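PDB 1RC6: hypothetical protein ylbA from Escherichia coli, which catalyses the manganese-dependent hydrolysis of (S)-ureidoglycine to (S)-ureidoglycolate and ammonia, the second stereospecific step of allantoin degradation. Local coordinates for residues G77-N91 with L103-L116. Numbering follows the deposited sequence.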
loop_
_atom_site.group_PDB
_atom_site.type_symbol
_atom_site.label_atom_id
_atom_site.label_comp_id
_atom_site.label_asym_id
_atom_site.label_seq_id
_atom_site.Cartn_x
_atom_site.Cartn_y
_atom_site.Cartn_z
ATOM N N GLY A 77 11.988 -3.090 9.309
ATOM C CA GLY A 77 12.957 -2.582 8.340
ATOM C C GLY A 77 14.170 -3.399 7.877
ATOM O O GLY A 77 14.080 -4.584 7.570
ATOM N N GLY A 78 15.323 -2.733 7.817
ATOM C CA GLY A 78 16.560 -3.366 7.382
ATOM C C GLY A 78 17.506 -2.297 6.857
ATOM O O GLY A 78 17.064 -1.195 6.527
ATOM N N GLU A 79 18.798 -2.601 6.773
ATOM C CA GLU A 79 19.770 -1.621 6.289
ATOM C C GLU A 79 19.509 -1.165 4.858
ATOM O O GLU A 79 19.313 -1.982 3.959
ATOM C CB GLU A 79 21.199 -2.176 6.398
ATOM C CG GLU A 79 21.761 -2.162 7.814
ATOM C CD GLU A 79 21.765 -0.764 8.424
ATOM O OE1 GLU A 79 22.427 0.127 7.847
ATOM O OE2 GLU A 79 21.107 -0.558 9.473
ATOM N N GLY A 80 19.518 0.150 4.654
ATOM C CA GLY A 80 19.275 0.698 3.330
ATOM C C GLY A 80 17.855 0.453 2.840
ATOM O O GLY A 80 17.547 0.660 1.667
ATOM N N ILE A 81 16.980 0.034 3.747
ATOM C CA ILE A 81 15.604 -0.266 3.409
ATOM C C ILE A 81 14.643 0.692 4.086
ATOM O O ILE A 81 14.701 0.852 5.304
ATOM C CB ILE A 81 15.271 -1.706 3.836
ATOM C CG1 ILE A 81 16.014 -2.682 2.920
ATOM C CG2 ILE A 81 13.767 -1.932 3.824
ATOM C CD1 ILE A 81 15.841 -4.113 3.309
ATOM N N GLU A 82 13.778 1.339 3.304
ATOM C CA GLU A 82 12.785 2.254 3.871
ATOM C C GLU A 82 11.439 1.513 3.920
ATOM O O GLU A 82 11.171 0.649 3.076
ATOM C CB GLU A 82 12.677 3.540 3.030
ATOM C CG GLU A 82 12.261 3.333 1.586
ATOM C CD GLU A 82 12.365 4.611 0.751
ATOM O OE1 GLU A 82 12.088 5.720 1.277
ATOM O OE2 GLU A 82 12.709 4.511 -0.445
ATOM N N THR A 83 10.601 1.833 4.903
ATOM C CA THR A 83 9.321 1.150 5.036
ATOM C C THR A 83 8.171 2.089 5.259
ATOM O O THR A 83 8.367 3.247 5.601
ATOM C CB THR A 83 9.334 0.155 6.202
ATOM O OG1 THR A 83 9.518 0.869 7.424
ATOM C CG2 THR A 83 10.457 -0.852 6.031
ATOM N N PHE A 84 6.963 1.573 5.073
ATOM C CA PHE A 84 5.751 2.364 5.247
ATOM C C PHE A 84 4.613 1.470 5.710
ATOM O O PHE A 84 4.384 0.401 5.147
ATOM C CB PHE A 84 5.385 3.046 3.923
ATOM C CG PHE A 84 4.054 3.739 3.938
ATOM C CD1 PHE A 84 2.889 3.035 3.687
ATOM C CD2 PHE A 84 3.967 5.103 4.228
ATOM C CE1 PHE A 84 1.650 3.671 3.726
ATOM C CE2 PHE A 84 2.731 5.751 4.270
ATOM C CZ PHE A 84 1.571 5.034 4.019
ATOM N N LEU A 85 3.894 1.910 6.731
ATOM C CA LEU A 85 2.782 1.140 7.259
ATOM C C LEU A 85 1.505 1.973 7.245
ATOM O O LEU A 85 1.538 3.163 7.522
ATOM C CB LEU A 85 3.094 0.687 8.693
ATOM C CG LEU A 85 2.026 -0.089 9.482
ATOM C CD1 LEU A 85 2.648 -0.743 10.706
ATOM C CD2 LEU A 85 0.900 0.836 9.880
ATOM N N TYR A 86 0.380 1.341 6.921
ATOM C CA TYR A 86 -0.897 2.032 6.892
ATOM C C TYR A 86 -1.970 1.185 7.567
ATOM O O TYR A 86 -2.197 0.037 7.197
ATOM C CB TYR A 86 -1.316 2.324 5.455
ATOM C CG TYR A 86 -2.683 2.941 5.355
ATOM C CD1 TYR A 86 -2.850 4.317 5.398
ATOM C CD2 TYR A 86 -3.822 2.141 5.280
ATOM C CE1 TYR A 86 -4.116 4.894 5.374
ATOM C CE2 TYR A 86 -5.095 2.703 5.259
ATOM C CZ TYR A 86 -5.235 4.082 5.312
ATOM O OH TYR A 86 -6.493 4.646 5.356
ATOM N N VAL A 87 -2.626 1.759 8.567
ATOM C CA VAL A 87 -3.668 1.049 9.275
ATOM C C VAL A 87 -4.951 1.088 8.474
ATOM O O VAL A 87 -5.618 2.114 8.393
ATOM C CB VAL A 87 -3.946 1.657 10.657
ATOM C CG1 VAL A 87 -5.087 0.889 11.326
ATOM C CG2 VAL A 87 -2.677 1.615 11.515
ATOM N N ILE A 88 -5.285 -0.045 7.875
ATOM C CA ILE A 88 -6.493 -0.155 7.089
ATOM C C ILE A 88 -7.703 -0.076 8.023
ATOM O O ILE A 88 -8.725 0.519 7.683
ATOM C CB ILE A 88 -6.491 -1.486 6.304
ATOM C CG1 ILE A 88 -5.345 -1.471 5.285
ATOM C CG2 ILE A 88 -7.821 -1.694 5.611
ATOM C CD1 ILE A 88 -5.045 -2.819 4.678
ATOM N N SER A 89 -7.575 -0.661 9.207
ATOM C CA SER A 89 -8.658 -0.650 10.176
ATOM C C SER A 89 -8.176 -1.181 11.528
ATOM O O SER A 89 -7.228 -1.971 11.593
ATOM C CB SER A 89 -9.790 -1.532 9.693
ATOM O OG SER A 89 -9.400 -2.887 9.804
ATOM N N GLY A 90 -8.829 -0.741 12.601
ATOM C CA GLY A 90 -8.452 -1.196 13.922
ATOM C C GLY A 90 -7.522 -0.230 14.603
ATOM O O GLY A 90 -7.517 0.955 14.293
ATOM N N ASN A 91 -6.723 -0.747 15.530
ATOM C CA ASN A 91 -5.786 0.082 16.272
ATOM C C ASN A 91 -4.558 -0.701 16.599
ATOM O O ASN A 91 -4.651 -1.808 17.129
ATOM C CB ASN A 91 -6.405 0.573 17.581
ATOM C CG ASN A 91 -7.345 1.721 17.372
ATOM O OD1 ASN A 91 -8.464 1.529 16.907
ATOM N ND2 ASN A 91 -6.890 2.936 17.694
ATOM N N LEU A 103 -1.632 4.188 16.423
ATOM C CA LEU A 103 -2.293 4.345 15.144
ATOM C C LEU A 103 -3.682 3.733 15.079
ATOM O O LEU A 103 -3.893 2.573 15.438
ATOM C CB LEU A 103 -1.407 3.758 14.045
ATOM C CG LEU A 103 0.010 4.340 14.026
ATOM C CD1 LEU A 103 0.861 3.594 13.008
ATOM C CD2 LEU A 103 -0.041 5.821 13.714
ATOM N N SER A 104 -4.631 4.535 14.617
ATOM C CA SER A 104 -6.008 4.093 14.464
ATOM C C SER A 104 -6.234 4.041 12.954
ATOM O O SER A 104 -5.306 4.286 12.183
ATOM C CB SER A 104 -6.962 5.107 15.093
ATOM O OG SER A 104 -7.027 6.286 14.296
ATOM N N GLU A 105 -7.453 3.736 12.528
ATOM C CA GLU A 105 -7.712 3.676 11.104
ATOM C C GLU A 105 -7.157 4.918 10.418
ATOM O O GLU A 105 -7.283 6.031 10.927
ATOM C CB GLU A 105 -9.205 3.564 10.817
ATOM C CG GLU A 105 -9.490 3.561 9.329
ATOM C CD GLU A 105 -10.952 3.430 9.015
ATOM O OE1 GLU A 105 -11.556 2.424 9.443
ATOM O OE2 GLU A 105 -11.491 4.333 8.337
ATOM N N GLY A 106 -6.537 4.728 9.260
ATOM C CA GLY A 106 -5.974 5.859 8.550
ATOM C C GLY A 106 -4.620 6.274 9.101
ATOM O O GLY A 106 -3.936 7.100 8.510
ATOM N N GLY A 107 -4.228 5.707 10.235
ATOM C CA GLY A 107 -2.942 6.052 10.809
ATOM C C GLY A 107 -1.831 5.481 9.951
ATOM O O GLY A 107 -1.962 4.372 9.438
ATOM N N TYR A 108 -0.743 6.227 9.780
ATOM C CA TYR A 108 0.359 5.748 8.973
ATOM C C TYR A 108 1.702 6.057 9.605
ATOM O O TYR A 108 1.819 6.954 10.454
ATOM C CB TYR A 108 0.310 6.365 7.579
ATOM C CG TYR A 108 0.623 7.851 7.513
ATOM C CD1 TYR A 108 -0.355 8.809 7.783
ATOM C CD2 TYR A 108 1.889 8.296 7.134
ATOM C CE1 TYR A 108 -0.079 10.176 7.667
ATOM C CE2 TYR A 108 2.173 9.648 7.014
ATOM C CZ TYR A 108 1.186 10.587 7.279
ATOM O OH TYR A 108 1.477 11.930 7.127
ATOM N N LEU A 109 2.719 5.309 9.182
ATOM C CA LEU A 109 4.070 5.494 9.675
ATOM C C LEU A 109 5.126 5.161 8.624
ATOM O O LEU A 109 5.182 4.038 8.117
ATOM C CB LEU A 109 4.326 4.626 10.907
ATOM C CG LEU A 109 5.802 4.600 11.327
ATOM C CD1 LEU A 109 6.251 5.991 11.730
ATOM C CD2 LEU A 109 5.995 3.633 12.472
ATOM N N TYR A 110 5.965 6.145 8.310
ATOM C CA TYR A 110 7.059 5.960 7.366
ATOM C C TYR A 110 8.375 5.944 8.137
ATOM O O TYR A 110 8.571 6.723 9.063
ATOM C CB TYR A 110 7.101 7.091 6.325
ATOM C CG TYR A 110 8.401 7.101 5.540
ATOM C CD1 TYR A 110 9.544 7.689 6.063
ATOM C CD2 TYR A 110 8.519 6.412 4.328
ATOM C CE1 TYR A 110 10.777 7.582 5.416
ATOM C CE2 TYR A 110 9.742 6.303 3.673
ATOM C CZ TYR A 110 10.870 6.886 4.228
ATOM O OH TYR A 110 12.093 6.749 3.618
ATOM N N CYS A 111 9.277 5.056 7.753
ATOM C CA CYS A 111 10.581 4.974 8.396
ATOM C C CYS A 111 11.707 5.064 7.374
ATOM O O CYS A 111 11.743 4.300 6.408
ATOM C CB CYS A 111 10.742 3.661 9.163
ATOM S SG CYS A 111 9.754 3.519 10.666
ATOM N N PRO A 112 12.645 6.006 7.574
ATOM C CA PRO A 112 13.759 6.134 6.634
ATOM C C PRO A 112 14.592 4.875 6.755
ATOM O O PRO A 112 14.378 4.070 7.649
ATOM C CB PRO A 112 14.499 7.368 7.140
ATOM C CG PRO A 112 14.261 7.299 8.627
ATOM C CD PRO A 112 12.780 6.978 8.676
ATOM N N PRO A 113 15.558 4.691 5.852
ATOM C CA PRO A 113 16.440 3.520 5.850
ATOM C C PRO A 113 17.099 3.291 7.195
ATOM O O PRO A 113 17.538 4.234 7.841
ATOM C CB PRO A 113 17.471 3.864 4.791
ATOM C CG PRO A 113 16.717 4.742 3.869
ATOM C CD PRO A 113 15.936 5.630 4.786
ATOM N N GLY A 114 17.161 2.033 7.612
ATOM C CA GLY A 114 17.802 1.701 8.870
ATOM C C GLY A 114 16.929 1.692 10.108
ATOM O O GLY A 114 17.110 0.837 10.983
ATOM N N SER A 115 15.988 2.629 10.201
ATOM C CA SER A 115 15.124 2.689 11.366
ATOM C C SER A 115 14.086 1.584 11.414
ATOM O O SER A 115 12.959 1.771 10.974
ATOM C CB SER A 115 14.428 4.042 11.445
ATOM O OG SER A 115 15.366 5.075 11.654
ATOM N N LEU A 116 14.480 0.428 11.942
ATOM C CA LEU A 116 13.579 -0.697 12.097
ATOM C C LEU A 116 12.268 -0.253 12.721
ATOM O O LEU A 116 12.228 0.665 13.549
ATOM C CB LEU A 116 14.212 -1.745 12.987
ATOM C CG LEU A 116 14.970 -2.861 12.269
ATOM C CD1 LEU A 116 15.715 -2.307 11.067
ATOM C CD2 LEU A 116 15.892 -3.549 13.269
#
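Thr83 to Val87 and Gly107 to Cys111 pair as neighbouring antiparallel strands in the N-terminal cupin domain, illustrating how a cupin β-barrel sorts its side chains onto two faces. Strand 127-135 flanks the pair beyond 81-87, and strand 147-150 lies beyond 107-111. The axes of 81-87 and 107-111 come within 4.7 Å, and Thr83–Cys111 and Leu85–Leu109 are hydrogen-bonded pairs, each with two backbone bonds. At the far end, Val87 N donates to Gly107 O at 2.8 Å, and Val87 O accepts from Gly106 N, within the type II turn that reverses the chain after Ser104.

Thr83, Leu85, Leu109 and Cys111 share one face; there Leu85 CD2 approaches Leu103 CD1, from strand 99-104 of another sheet, and Val87 CG2 lies 3.6 Å from Leu103 CB. Ile92 also touches Val87 and Leu103. The other face is aromatic: Phe84 puts CE2 3.9 Å from Tyr108 CD2, and its ring edge meets Tyr110 CB. Phe170 stacks edge-to-face on Tyr108, and Phe177 meets the Tyr110 ring.

Tyr110 projects with CG anti to the backbone N (chi1 167°), carrying its hydroxyl back across the pair, where OH donates to Glu82 OE1 at 2.6 Å. A phenylalanine here would probably leave Glu82 OE1 without this donor and its carboxylate freer to turn, beside the carboxylate of Asp178. The hydroxyl meets OE1 on its anti side, with carboxylate and ring planes 76° apart.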